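Long-range contacts in periplasmic beta-glucosidase (Pseudomonas aeruginosa, PDB 6R5I), which probably hydrolyses terminal, non-reducing beta-D-glucosyl residues in the periplasm, releasing beta-D-glucose: residues Val155-Tyr160 against Lys209-Ala214; Met195-Met200 against Thr225-Pro230; Ala218-Leu223 against Ile253-Ala258; Gly396-Ala401 against Met483-Ser488. All blocks are in the same frame, centred on the assembly; numbering follows the deposited sequence.

Contact 1 (Val155-Tyr160 against Lys209-Ala214)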
loop_
_atom_site.group_PDB
_atom_site.type_symbol
_atom_site.label_atom_id
_atom_site.label_comp_id
_atom_site.label_asym_id
_atom_site.label_seq_id
_atom_site.Cartn_x
_atom_site.Cartn_y
_atom_site.Cartn_z
ATOM N N VAL A 155 10.961 -24.681 11.924
ATOM C CA VAL A 155 10.531 -25.358 13.181
ATOM C C VAL A 155 9.246 -26.153 12.940
ATOM O O VAL A 155 9.167 -27.311 13.357
ATOM C CB VAL A 155 10.338 -24.331 14.323
ATOM C CG1 VAL A 155 9.549 -24.909 15.497
ATOM C CG2 VAL A 155 11.685 -23.806 14.783
ATOM N N MET A 156 8.256 -25.545 12.304
ATOM C CA MET A 156 6.948 -26.185 12.042
ATOM C C MET A 156 7.174 -27.405 11.140
ATOM O O MET A 156 6.627 -28.471 11.424
ATOM C CB MET A 156 6.018 -25.210 11.321
ATOM C CG MET A 156 5.647 -24.019 12.177
ATOM S SD MET A 156 4.385 -24.460 13.355
ATOM C CE MET A 156 2.966 -24.622 12.274
ATOM N N VAL A 157 7.956 -27.237 10.079
ATOM C CA VAL A 157 8.171 -28.353 9.114
ATOM C C VAL A 157 8.844 -29.517 9.859
ATOM O O VAL A 157 8.390 -30.666 9.717
ATOM C CB VAL A 157 8.984 -27.899 7.893
ATOM C CG1 VAL A 157 9.411 -29.105 7.082
ATOM C CG2 VAL A 157 8.199 -26.904 7.051
ATOM N N ARG A 158 9.877 -29.261 10.642
ATOM C CA ARG A 158 10.619 -30.342 11.345
ATOM C C ARG A 158 9.701 -31.019 12.362
ATOM O O ARG A 158 9.773 -32.245 12.480
ATOM C CB ARG A 158 11.885 -29.809 12.019
ATOM C CG ARG A 158 12.856 -29.121 11.074
ATOM C CD ARG A 158 14.307 -29.372 11.454
ATOM N NE ARG A 158 15.225 -28.447 10.798
ATOM C CZ ARG A 158 16.114 -28.787 9.872
ATOM N NH1 ARG A 158 16.221 -30.046 9.484
ATOM N NH2 ARG A 158 16.898 -27.866 9.343
ATOM N N ALA A 159 8.848 -30.245 13.041
ATOM C CA ALA A 159 7.956 -30.786 14.092
ATOM C C ALA A 159 6.855 -31.643 13.464
ATOM O O ALA A 159 6.555 -32.749 13.989
ATOM C CB ALA A 159 7.408 -29.679 14.942
ATOM N N TYR A 160 6.275 -31.200 12.342
ATOM C CA TYR A 160 5.264 -32.004 11.622
ATOM C C TYR A 160 5.866 -33.332 11.141
ATOM O O TYR A 160 5.241 -34.393 11.384
ATOM C CB TYR A 160 4.707 -31.253 10.414
ATOM C CG TYR A 160 3.718 -30.154 10.700
ATOM C CD1 TYR A 160 2.827 -30.207 11.758
ATOM C CD2 TYR A 160 3.569 -29.113 9.791
ATOM C CE1 TYR A 160 1.872 -29.226 11.949
ATOM C CE2 TYR A 160 2.617 -28.123 9.976
ATOM C CZ TYR A 160 1.791 -28.157 11.080
ATOM O OH TYR A 160 0.836 -27.183 11.211
ATOM N N LYS A 209 11.933 -20.707 1.519
ATOM C CA LYS A 209 13.231 -21.396 1.367
ATOM C C LYS A 209 13.565 -22.135 2.666
ATOM O O LYS A 209 14.121 -23.243 2.595
ATOM C CB LYS A 209 14.329 -20.415 0.974
ATOM C CG LYS A 209 15.648 -21.101 0.643
ATOM C CD LYS A 209 16.698 -20.162 0.152
ATOM C CE LYS A 209 17.944 -20.917 -0.279
ATOM N NZ LYS A 209 18.678 -21.428 0.904
ATOM N N ALA A 210 13.298 -21.535 3.835
ATOM C CA ALA A 210 13.558 -22.175 5.145
ATOM C C ALA A 210 12.754 -23.478 5.234
ATOM O O ALA A 210 13.295 -24.494 5.746
ATOM C CB ALA A 210 13.212 -21.258 6.292
ATOM N N ALA A 211 11.493 -23.469 4.795
ATOM C CA ALA A 211 10.649 -24.686 4.779
ATOM C C ALA A 211 11.257 -25.740 3.848
ATOM O O ALA A 211 11.354 -26.917 4.248
ATOM C CB ALA A 211 9.254 -24.357 4.373
ATOM N N VAL A 212 11.680 -25.346 2.656
ATOM C CA VAL A 212 12.284 -26.288 1.678
ATOM C C VAL A 212 13.544 -26.890 2.325
ATOM O O VAL A 212 13.711 -28.136 2.290
ATOM C CB VAL A 212 12.609 -25.586 0.350
ATOM C CG1 VAL A 212 13.563 -26.412 -0.497
ATOM C CG2 VAL A 212 11.350 -25.251 -0.429
ATOM N N ASP A 213 14.394 -26.043 2.915
ATOM C CA ASP A 213 15.686 -26.476 3.513
ATOM C C ASP A 213 15.440 -27.390 4.724
ATOM O O ASP A 213 16.293 -28.248 4.966
ATOM C CB ASP A 213 16.570 -25.273 3.823
ATOM C CG ASP A 213 17.095 -24.583 2.586
ATOM O OD1 ASP A 213 16.976 -25.170 1.484
ATOM O OD2 ASP A 213 17.627 -23.447 2.729
ATOM N N ALA A 214 14.327 -27.228 5.452
ATOM C CA ALA A 214 13.960 -28.103 6.596
ATOM C C ALA A 214 13.423 -29.452 6.089
ATOM O O ALA A 214 13.168 -30.326 6.926
ATOM C CB ALA A 214 12.970 -27.402 7.490
#
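Val157 and Ala211 bring two helices close together, their CA atoms 6.2 Å apart, and Arg158 and Ala214 keep the same CA spacing. Both helices, 146-161 and 206-213, belong to the outer layer of the TIM barrel of this family 3 glycosidase; the chain runs on from them into the neighbouring parallel strands 172-178 and 218-221. The approach depends on small residues: alanine methyls hardly rise above their helix, and a branched valine can place a methyl against each of them. With CG1 anti to the backbone N (chi1 169°), Val157 directs its two methyls to different partners. CG2 rests on Ala211 CB at 3.8 Å, while CG1 lies 4.0 Å from Ala214 CB. Val157 and Ala211 also touch Ala173 and Val175 of strand 172-178, so this side of the contact faces the barrel wall. Toward solvent, the aliphatic part of Arg158 lies alongside Ala214, with CG 4.0 Å from Ala214 CB, which suits a long side chain whose charged end can stay in water. The guanidinium placement is less certain, because Arg158 was modelled in two conformations. Elsewhere on helix 206-213, one turn is spanned by a salt bridge in which Lys209 NZ meets the syn lone pair of Asp213 OD2 at 2.9 Å.

Contact 2 (Met195-Met200 against Thr225-Pro230)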
loop_
_atom_site.group_PDB
_atom_site.type_symbol
_atom_site.label_atom_id
_atom_site.label_comp_id
_atom_site.label_asym_id
_atom_site.label_seq_id
_atom_site.Cartn_x
_atom_site.Cartn_y
_atom_site.Cartn_z
ATOM N N MET A 195 6.289 -6.122 -6.463
ATOM C CA MET A 195 7.411 -5.696 -5.604
ATOM C C MET A 195 8.720 -5.914 -6.364
ATOM O O MET A 195 8.758 -6.678 -7.385
ATOM C CB MET A 195 7.418 -6.437 -4.258
ATOM C CG MET A 195 7.811 -7.878 -4.341
ATOM S SD MET A 195 7.977 -8.630 -2.716
ATOM C CE MET A 195 6.298 -8.426 -2.097
ATOM N N SER A 196 9.743 -5.177 -5.946
ATOM C CA SER A 196 11.094 -5.246 -6.527
ATOM C C SER A 196 11.690 -6.621 -6.227
ATOM O O SER A 196 11.334 -7.252 -5.211
ATOM C CB SER A 196 11.974 -4.142 -5.995
ATOM O OG SER A 196 12.419 -4.440 -4.676
ATOM N N LEU A 197 12.617 -7.060 -7.061
ATOM C CA LEU A 197 13.317 -8.337 -6.814
ATOM C C LEU A 197 14.161 -8.265 -5.545
ATOM O O LEU A 197 14.158 -9.228 -4.767
ATOM C CB LEU A 197 14.106 -8.716 -8.060
ATOM C CG LEU A 197 13.256 -9.063 -9.281
ATOM C CD1 LEU A 197 14.142 -9.514 -10.431
ATOM C CD2 LEU A 197 12.215 -10.127 -8.966
ATOM N N PRO A 198 14.922 -7.184 -5.245
ATOM C CA PRO A 198 15.664 -7.161 -3.977
ATOM C C PRO A 198 14.761 -7.291 -2.738
ATOM O O PRO A 198 15.136 -8.017 -1.825
ATOM C CB PRO A 198 16.461 -5.854 -4.035
ATOM C CG PRO A 198 16.531 -5.504 -5.516
ATOM C CD PRO A 198 15.241 -6.028 -6.110
ATOM N N ARG A 199 13.578 -6.675 -2.742
ATOM C CA ARG A 199 12.628 -6.804 -1.597
ATOM C C ARG A 199 12.116 -8.247 -1.549
ATOM O O ARG A 199 11.991 -8.829 -0.463
ATOM C CB ARG A 199 11.475 -5.810 -1.722
ATOM C CG ARG A 199 10.320 -6.115 -0.786
ATOM C CD ARG A 199 9.196 -5.095 -0.791
ATOM N NE ARG A 199 9.632 -3.855 -0.171
ATOM C CZ ARG A 199 8.845 -2.819 0.123
ATOM N NH1 ARG A 199 7.548 -2.837 -0.134
ATOM N NH2 ARG A 199 9.367 -1.755 0.699
ATOM N N MET A 200 11.797 -8.809 -2.716
ATOM C CA MET A 200 11.272 -10.188 -2.809
ATOM C C MET A 200 12.279 -11.154 -2.182
ATOM O O MET A 200 11.906 -11.934 -1.288
ATOM C CB MET A 200 11.043 -10.546 -4.272
ATOM C CG MET A 200 10.181 -11.717 -4.448
ATOM S SD MET A 200 10.011 -12.062 -6.215
ATOM C CE MET A 200 9.166 -10.635 -6.875
ATOM N N THR A 225 -1.120 -12.918 -8.501
ATOM C CA THR A 225 -0.054 -12.535 -9.450
ATOM C C THR A 225 1.184 -12.096 -8.676
ATOM O O THR A 225 1.068 -11.527 -7.580
ATOM C CB THR A 225 -0.504 -11.447 -10.427
ATOM O OG1 THR A 225 -0.913 -10.318 -9.661
ATOM C CG2 THR A 225 -1.597 -11.900 -11.357
ATOM N N ILE A 226 2.341 -12.397 -9.237
ATOM C CA ILE A 226 3.647 -11.852 -8.808
ATOM C C ILE A 226 4.168 -11.025 -9.982
ATOM O O ILE A 226 4.477 -11.626 -11.009
ATOM C CB ILE A 226 4.628 -12.966 -8.428
ATOM C CG1 ILE A 226 4.073 -13.778 -7.256
ATOM C CG2 ILE A 226 6.013 -12.363 -8.173
ATOM C CD1 ILE A 226 4.840 -15.006 -6.996
ATOM N N ASN A 227 4.162 -9.698 -9.849
ATOM C CA ASN A 227 4.636 -8.771 -10.916
ATOM C C ASN A 227 3.950 -9.137 -12.245
ATOM O O ASN A 227 4.638 -9.231 -13.284
ATOM C CB ASN A 227 6.165 -8.819 -10.960
ATOM C CG ASN A 227 6.795 -8.342 -9.671
ATOM O OD1 ASN A 227 6.097 -7.912 -8.772
ATOM N ND2 ASN A 227 8.115 -8.395 -9.567
ATOM N N GLY A 228 2.638 -9.387 -12.198
ATOM C CA GLY A 228 1.825 -9.649 -13.406
ATOM C C GLY A 228 1.615 -11.114 -13.736
ATOM O O GLY A 228 0.734 -11.390 -14.586
ATOM N N VAL A 229 2.381 -12.037 -13.153
ATOM C CA VAL A 229 2.256 -13.473 -13.519
ATOM C C VAL A 229 1.695 -14.266 -12.345
ATOM O O VAL A 229 2.368 -14.416 -11.309
ATOM C CB VAL A 229 3.582 -14.069 -14.000
ATOM C CG1 VAL A 229 3.375 -15.518 -14.414
ATOM C CG2 VAL A 229 4.161 -13.254 -15.156
ATOM N N PRO A 230 0.478 -14.856 -12.488
ATOM C CA PRO A 230 -0.047 -15.709 -11.430
ATOM C C PRO A 230 0.992 -16.768 -11.033
ATOM O O PRO A 230 1.644 -17.347 -11.894
ATOM C CB PRO A 230 -1.298 -16.349 -12.052
ATOM C CG PRO A 230 -1.744 -15.290 -13.055
ATOM C CD PRO A 230 -0.450 -14.731 -13.615
#
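Asn227 offers its whole carboxamide to the backbone of Met195, and each half of the amide finds its complement. Met195 N donates to Asn227 OD1 over 2.9 Å, with an angle of 160° at the hydrogen. In return Asn227 ND2 donates to Met195 O, also at 2.9 Å and almost in line with that carbonyl, which lies slightly out of the amide plane. The same residue begins the bend of a beta hairpin with a two-residue loop: Ile226 and Val229 exchange both backbone bonds around a type I' turn, where asparagine tolerates positive phi and Gly228 accepts a conformation that would press a CB against the preceding carbonyl. Asn227 CG stands beside its own backbone N (chi1 -63°), which carries the amide out of the turn to Met195. Met200 closes the apolar side, its CE methyl 3.8 Å from Ile226 CG2 and 3.7 Å from Asn227 ND2; an unbranched, flexible thioether suits this reach from the helix. At the start of helix 197-204, Ser196 is the N-cap, its OG accepting from Arg199 N at 3.2 Å. That OG is also hydrogen-bonded to Asp194 of the second subunit, and Arg199 forms a salt bridge with Glu185 there. The paired bonds imply a fixed amide rotation, since the flipped group would set donor against donor and acceptor against acceptor; hairpin and helix start are thus joined at the dimer interface.

Contact 3 (Ala218-Leu223 against Ile253-Ala258)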
loop_
_atom_site.group_PDB
_atom_site.type_symbol
_atom_site.label_atom_id
_atom_site.label_comp_id
_atom_site.label_asym_id
_atom_site.label_seq_id
_atom_site.Cartn_x
_atom_site.Cartn_y
_atom_site.Cartn_z
ATOM N N ALA A 218 6.127 -30.845 0.427
ATOM C CA ALA A 218 5.209 -30.230 -0.542
ATOM C C ALA A 218 5.233 -28.717 -0.407
ATOM O O ALA A 218 5.614 -28.192 0.658
ATOM C CB ALA A 218 3.825 -30.791 -0.374
ATOM N N VAL A 219 4.834 -28.070 -1.497
ATOM C CA VAL A 219 4.661 -26.599 -1.594
ATOM C C VAL A 219 3.283 -26.358 -2.187
ATOM O O VAL A 219 3.010 -26.912 -3.261
ATOM C CB VAL A 219 5.765 -25.957 -2.445
ATOM C CG1 VAL A 219 5.453 -24.481 -2.752
ATOM C CG2 VAL A 219 7.122 -26.147 -1.808
ATOM N N MET A 220 2.442 -25.574 -1.511
ATOM C CA MET A 220 1.154 -25.142 -2.099
ATOM C C MET A 220 1.374 -23.781 -2.768
ATOM O O MET A 220 1.869 -22.853 -2.113
ATOM C CB MET A 220 0.036 -25.033 -1.072
ATOM C CG MET A 220 -1.235 -24.492 -1.704
ATOM S SD MET A 220 -2.726 -24.824 -0.748
ATOM C CE MET A 220 -3.402 -23.200 -0.448
ATOM N N VAL A 221 0.968 -23.699 -4.022
ATOM C CA VAL A 221 1.227 -22.536 -4.896
ATOM C C VAL A 221 0.096 -21.522 -4.660
ATOM O O VAL A 221 -1.061 -21.910 -4.480
ATOM C CB VAL A 221 1.359 -22.989 -6.362
ATOM C CG1 VAL A 221 1.562 -21.795 -7.262
ATOM C CG2 VAL A 221 2.481 -24.027 -6.530
ATOM N N SER A 222 0.442 -20.239 -4.645
ATOM C CA SER A 222 -0.482 -19.139 -4.247
ATOM C C SER A 222 -1.441 -18.733 -5.372
ATOM O O SER A 222 -1.235 -19.087 -6.559
ATOM C CB SER A 222 0.315 -17.947 -3.727
ATOM O OG SER A 222 1.047 -17.328 -4.769
ATOM N N LEU A 223 -2.446 -17.944 -4.994
ATOM C CA LEU A 223 -3.552 -17.533 -5.883
ATOM C C LEU A 223 -3.229 -16.202 -6.551
ATOM O O LEU A 223 -3.945 -15.851 -7.479
ATOM C CB LEU A 223 -4.838 -17.403 -5.063
ATOM C CG LEU A 223 -5.426 -18.718 -4.566
ATOM C CD1 LEU A 223 -6.497 -18.457 -3.535
ATOM C CD2 LEU A 223 -5.971 -19.530 -5.723
ATOM N N ILE A 253 1.625 -28.267 -5.289
ATOM C CA ILE A 253 0.155 -28.489 -5.242
ATOM C C ILE A 253 -0.534 -27.159 -5.565
ATOM O O ILE A 253 -0.183 -26.151 -4.935
ATOM C CB ILE A 253 -0.264 -29.032 -3.864
ATOM C CG1 ILE A 253 0.451 -30.340 -3.538
ATOM C CG2 ILE A 253 -1.770 -29.174 -3.794
ATOM C CD1 ILE A 253 0.102 -30.927 -2.170
ATOM N N SER A 254 -1.509 -27.181 -6.452
ATOM C CA SER A 254 -2.325 -25.977 -6.753
ATOM C C SER A 254 -3.262 -25.710 -5.570
ATOM O O SER A 254 -3.572 -26.644 -4.800
ATOM C CB SER A 254 -3.075 -26.123 -8.049
ATOM O OG SER A 254 -4.344 -26.715 -7.836
ATOM N N ASP A 255 -3.697 -24.461 -5.432
ATOM C CA ASP A 255 -4.806 -24.080 -4.531
ATOM C C ASP A 255 -6.108 -24.369 -5.297
ATOM O O ASP A 255 -6.072 -24.823 -6.485
ATOM C CB ASP A 255 -4.641 -22.632 -4.042
ATOM C CG ASP A 255 -5.319 -22.288 -2.720
ATOM O OD1 ASP A 255 -6.325 -22.952 -2.358
ATOM O OD2 ASP A 255 -4.858 -21.318 -2.079
ATOM N N HIS A 256 -7.237 -24.201 -4.606
ATOM C CA HIS A 256 -8.565 -24.677 -5.018
ATOM C C HIS A 256 -8.996 -23.928 -6.287
ATOM O O HIS A 256 -9.187 -22.704 -6.216
ATOM C CB HIS A 256 -9.540 -24.475 -3.845
ATOM C CG HIS A 256 -10.815 -25.204 -4.032
ATOM N ND1 HIS A 256 -11.752 -24.806 -4.937
ATOM C CD2 HIS A 256 -11.305 -26.309 -3.427
ATOM C CE1 HIS A 256 -12.784 -25.623 -4.892
ATOM N NE2 HIS A 256 -12.533 -26.553 -3.967
ATOM N N GLY A 257 -9.071 -24.625 -7.423
ATOM C CA GLY A 257 -9.485 -24.011 -8.695
ATOM C C GLY A 257 -8.458 -23.031 -9.264
ATOM O O GLY A 257 -8.825 -22.251 -10.172
ATOM N N ALA A 258 -7.203 -23.065 -8.799
ATOM C CA ALA A 258 -6.185 -22.046 -9.152
ATOM C C ALA A 258 -5.842 -22.148 -10.649
ATOM O O ALA A 258 -5.590 -21.100 -11.299
ATOM C CB ALA A 258 -4.951 -22.237 -8.289
HETATM O O HOH W 1 -2.152 -22.513 -6.983
HETATM O O HOH W 2 -2.882 -18.489 -2.249
#
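Met220 and Ile253 form a parallel beta bridge between neighbouring strands of the TIM barrel, and the two segments carry on past its C-terminal rim, the end at which such barrels hold their active sites. Two backbone bonds frame the bridge: Ile253 N donates to Val219 O at 2.8 Å, and Val221 N to Ile253 O at 2.9 Å, both nearly straight at the acceptor. A CA-H...O contact, Met220 CA to Ile253 O at 3.3 Å, lies between them.

Beyond this the strands part and water takes over. One water receives Asp255 N at 2.9 Å and donates to Val221 O at 2.8 Å, standing in for the next rung of the ladder. A second accepts from Leu223 N and reaches Asp255 OD2 only weakly.

Apolar packing brackets these bonds, with Ala218 CB near Ile253 CD1 at the start of strand 218-221 and Leu223 CD2 3.9 Å from Ala258 CB at the loop; branched aliphatic chains suit these buried places. Leu223 also lies across the Asp255 side chain, a hydrocarbon cover on a polar group; the approach of the Met220 methyl is doubtful.

Within the loop, His256 N donates to Asp255 OD1 at 2.7 Å, meeting its anti side. Asp255 O takes Ser254 OG and Ala258 N from opposite faces, the latter closing a type II turn in which Gly257 readily adopts positive phi. A sulfate, probably from the crystallisation liquor, lies near Asp255; the bonds imply an acid side chain oriented partly by its own loop at the pocket end of the barrel.

Contact 4 (Gly396-Ala401 against Met483-Ser488)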
loop_
_atom_site.group_PDB
_atom_site.type_symbol
_atom_site.label_atom_id
_atom_site.label_comp_id
_atom_site.label_asym_id
_atom_site.label_seq_id
_atom_site.Cartn_x
_atom_site.Cartn_y
_atom_site.Cartn_z
ATOM N N GLY A 396 -10.574 -19.687 16.947
ATOM C CA GLY A 396 -10.041 -18.927 15.798
ATOM C C GLY A 396 -10.522 -19.445 14.451
ATOM O O GLY A 396 -11.381 -20.359 14.411
ATOM N N SER A 397 -10.032 -18.821 13.373
ATOM C CA SER A 397 -10.218 -19.278 11.977
ATOM C C SER A 397 -9.303 -20.487 11.713
ATOM O O SER A 397 -8.258 -20.629 12.398
ATOM C CB SER A 397 -9.921 -18.149 11.007
ATOM O OG SER A 397 -8.547 -17.800 11.090
ATOM N N TRP A 398 -9.636 -21.297 10.706
ATOM C CA TRP A 398 -8.848 -22.491 10.303
ATOM C C TRP A 398 -8.666 -23.403 11.523
ATOM O O TRP A 398 -7.497 -23.764 11.877
ATOM C CB TRP A 398 -7.512 -22.081 9.685
ATOM C CG TRP A 398 -7.662 -21.389 8.358
ATOM C CD1 TRP A 398 -7.498 -20.053 8.108
ATOM C CD2 TRP A 398 -8.029 -21.985 7.094
ATOM N NE1 TRP A 398 -7.729 -19.787 6.778
ATOM C CE2 TRP A 398 -8.047 -20.949 6.135
ATOM C CE3 TRP A 398 -8.328 -23.291 6.669
ATOM C CZ2 TRP A 398 -8.375 -21.168 4.797
ATOM C CZ3 TRP A 398 -8.627 -23.514 5.339
ATOM C CH2 TRP A 398 -8.649 -22.462 4.417
ATOM N N SER A 399 -9.776 -23.703 12.182
ATOM C CA SER A 399 -9.841 -24.491 13.433
ATOM C C SER A 399 -9.980 -25.987 13.126
ATOM O O SER A 399 -10.213 -26.763 14.077
ATOM C CB SER A 399 -10.956 -23.978 14.317
ATOM O OG SER A 399 -12.190 -24.099 13.666
ATOM N N ALA A 400 -9.759 -26.401 11.875
ATOM C CA ALA A 400 -9.587 -27.823 11.504
ATOM C C ALA A 400 -10.732 -28.645 12.119
ATOM O O ALA A 400 -11.891 -28.220 11.978
ATOM C CB ALA A 400 -8.223 -28.284 11.942
ATOM N N ALA A 401 -10.433 -29.758 12.794
ATOM C CA ALA A 401 -11.448 -30.639 13.412
ATOM C C ALA A 401 -11.820 -30.182 14.831
ATOM O O ALA A 401 -12.455 -30.970 15.574
ATOM C CB ALA A 401 -10.899 -32.042 13.399
ATOM N N MET A 483 -13.919 -12.521 11.087
ATOM C CA MET A 483 -13.416 -11.177 10.669
ATOM C C MET A 483 -11.947 -11.261 10.241
ATOM O O MET A 483 -11.474 -10.304 9.594
ATOM C CB MET A 483 -13.551 -10.181 11.817
ATOM C CG MET A 483 -15.007 -9.856 12.137
ATOM S SD MET A 483 -15.099 -8.579 13.395
ATOM C CE MET A 483 -16.865 -8.462 13.686
ATOM N N ALA A 484 -11.269 -12.349 10.571
ATOM C CA ALA A 484 -9.812 -12.547 10.331
ATOM C C ALA A 484 -9.640 -13.941 9.745
ATOM O O ALA A 484 -9.085 -14.826 10.403
ATOM C CB ALA A 484 -8.996 -12.372 11.594
ATOM N N HIS A 485 -10.191 -14.100 8.547
ATOM C CA HIS A 485 -10.281 -15.379 7.810
ATOM C C HIS A 485 -9.948 -15.096 6.346
ATOM O O HIS A 485 -9.869 -13.911 5.962
ATOM C CB HIS A 485 -11.675 -16.011 7.980
ATOM C CG HIS A 485 -11.654 -17.505 7.930
ATOM N ND1 HIS A 485 -10.751 -18.210 7.134
ATOM C CD2 HIS A 485 -12.376 -18.438 8.603
ATOM C CE1 HIS A 485 -10.946 -19.501 7.294
ATOM N NE2 HIS A 485 -11.914 -19.675 8.213
ATOM N N GLU A 486 -9.830 -16.146 5.549
ATOM C CA GLU A 486 -9.752 -16.012 4.086
ATOM C C GLU A 486 -10.867 -15.091 3.583
ATOM O O GLU A 486 -12.047 -15.273 3.995
ATOM C CB GLU A 486 -9.834 -17.389 3.447
ATOM C CG GLU A 486 -9.770 -17.305 1.943
ATOM C CD GLU A 486 -9.875 -18.625 1.218
ATOM O OE1 GLU A 486 -9.905 -19.691 1.916
ATOM O OE2 GLU A 486 -9.925 -18.581 -0.040
ATOM N N ALA A 487 -10.498 -14.126 2.749
ATOM C CA ALA A 487 -11.383 -13.173 2.054
ATOM C C ALA A 487 -12.111 -12.247 3.040
ATOM O O ALA A 487 -13.141 -11.674 2.614
ATOM C CB ALA A 487 -12.378 -13.925 1.211
ATOM N N SER A 488 -11.656 -12.111 4.288
ATOM C CA SER A 488 -12.260 -11.178 5.276
ATOM C C SER A 488 -11.337 -9.966 5.469
ATOM O O SER A 488 -10.838 -9.766 6.561
ATOM C CB SER A 488 -12.561 -11.872 6.601
ATOM O OG SER A 488 -13.582 -12.843 6.447
HETATM O O HOH W 3 -8.255 -16.194 12.928
HETATM O O HOH W 4 -12.307 -21.669 9.567
#
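Two loops of the family 3 C-terminal domain, one after helix 391-394 and the other after strand 472-478, meet through Trp398 and His485. The rings form an edge-to-face pair: the imidazole directs its CE1 edge at the indole, with planes 60° apart and CE1 only 3.3 Å from Trp398 NE1. On the imidazole's own face sits Ser397, whose CB is 3.4 Å from His485 CD2 in a CH-pi contact; a small residue suits this tight spot. His485 ND1 accepts from Glu486 N at 2.8 Å, close to the ring plane, which helps to fix the ring's rotation. Water links the loops as well: one accepts from Trp398 N at 2.9 Å and lies doubtfully close to His485 NE2, and another donates to Ala484 O beside Ser397 OG. Glu486, with CG anti to the backbone N (chi1 179°), extends past the indole so that OE1 lies 3.6 Å from Trp398 CZ2, at the ring edge and almost coplanar with it. Its other oxygen, OE2, is hydrogen-bonded to Tyr190 of the barrel domain and forms a salt bridge with Arg585 of the second subunit. Ser397 O likewise meets His82 of the barrel, and a sulfate, probably from the crystallisation liquor, is bound near Trp398. The arrangement is that of a two-domain junction in family 3 glycosidases, where C-terminal-domain loops meet the TIM barrel and the active site usually lies.

In the fold
From the N terminus, contact 1 opens at 155-160 and closes at 209-214, joining two outer helices of the TIM barrel across a 48-residue loop. Contact 2 opens within that loop, at 195-200, and closes at 225-230, so the two cross; it ties the start of helix 197-204 to the hairpin of strands 225-226 and 229-230. Contact 3 begins at 218-223, before contact 2 has closed, and crosses it in turn; it follows contact 1 in series and links adjacent barrel strands at their C-terminal ends. Contact 4 stands apart, closing an 81-residue loop in the C-terminal domain, yet its nearest atoms come about 5 Å from those of contact 3. Contacts 2, 3 and 4 also touch the second subunit.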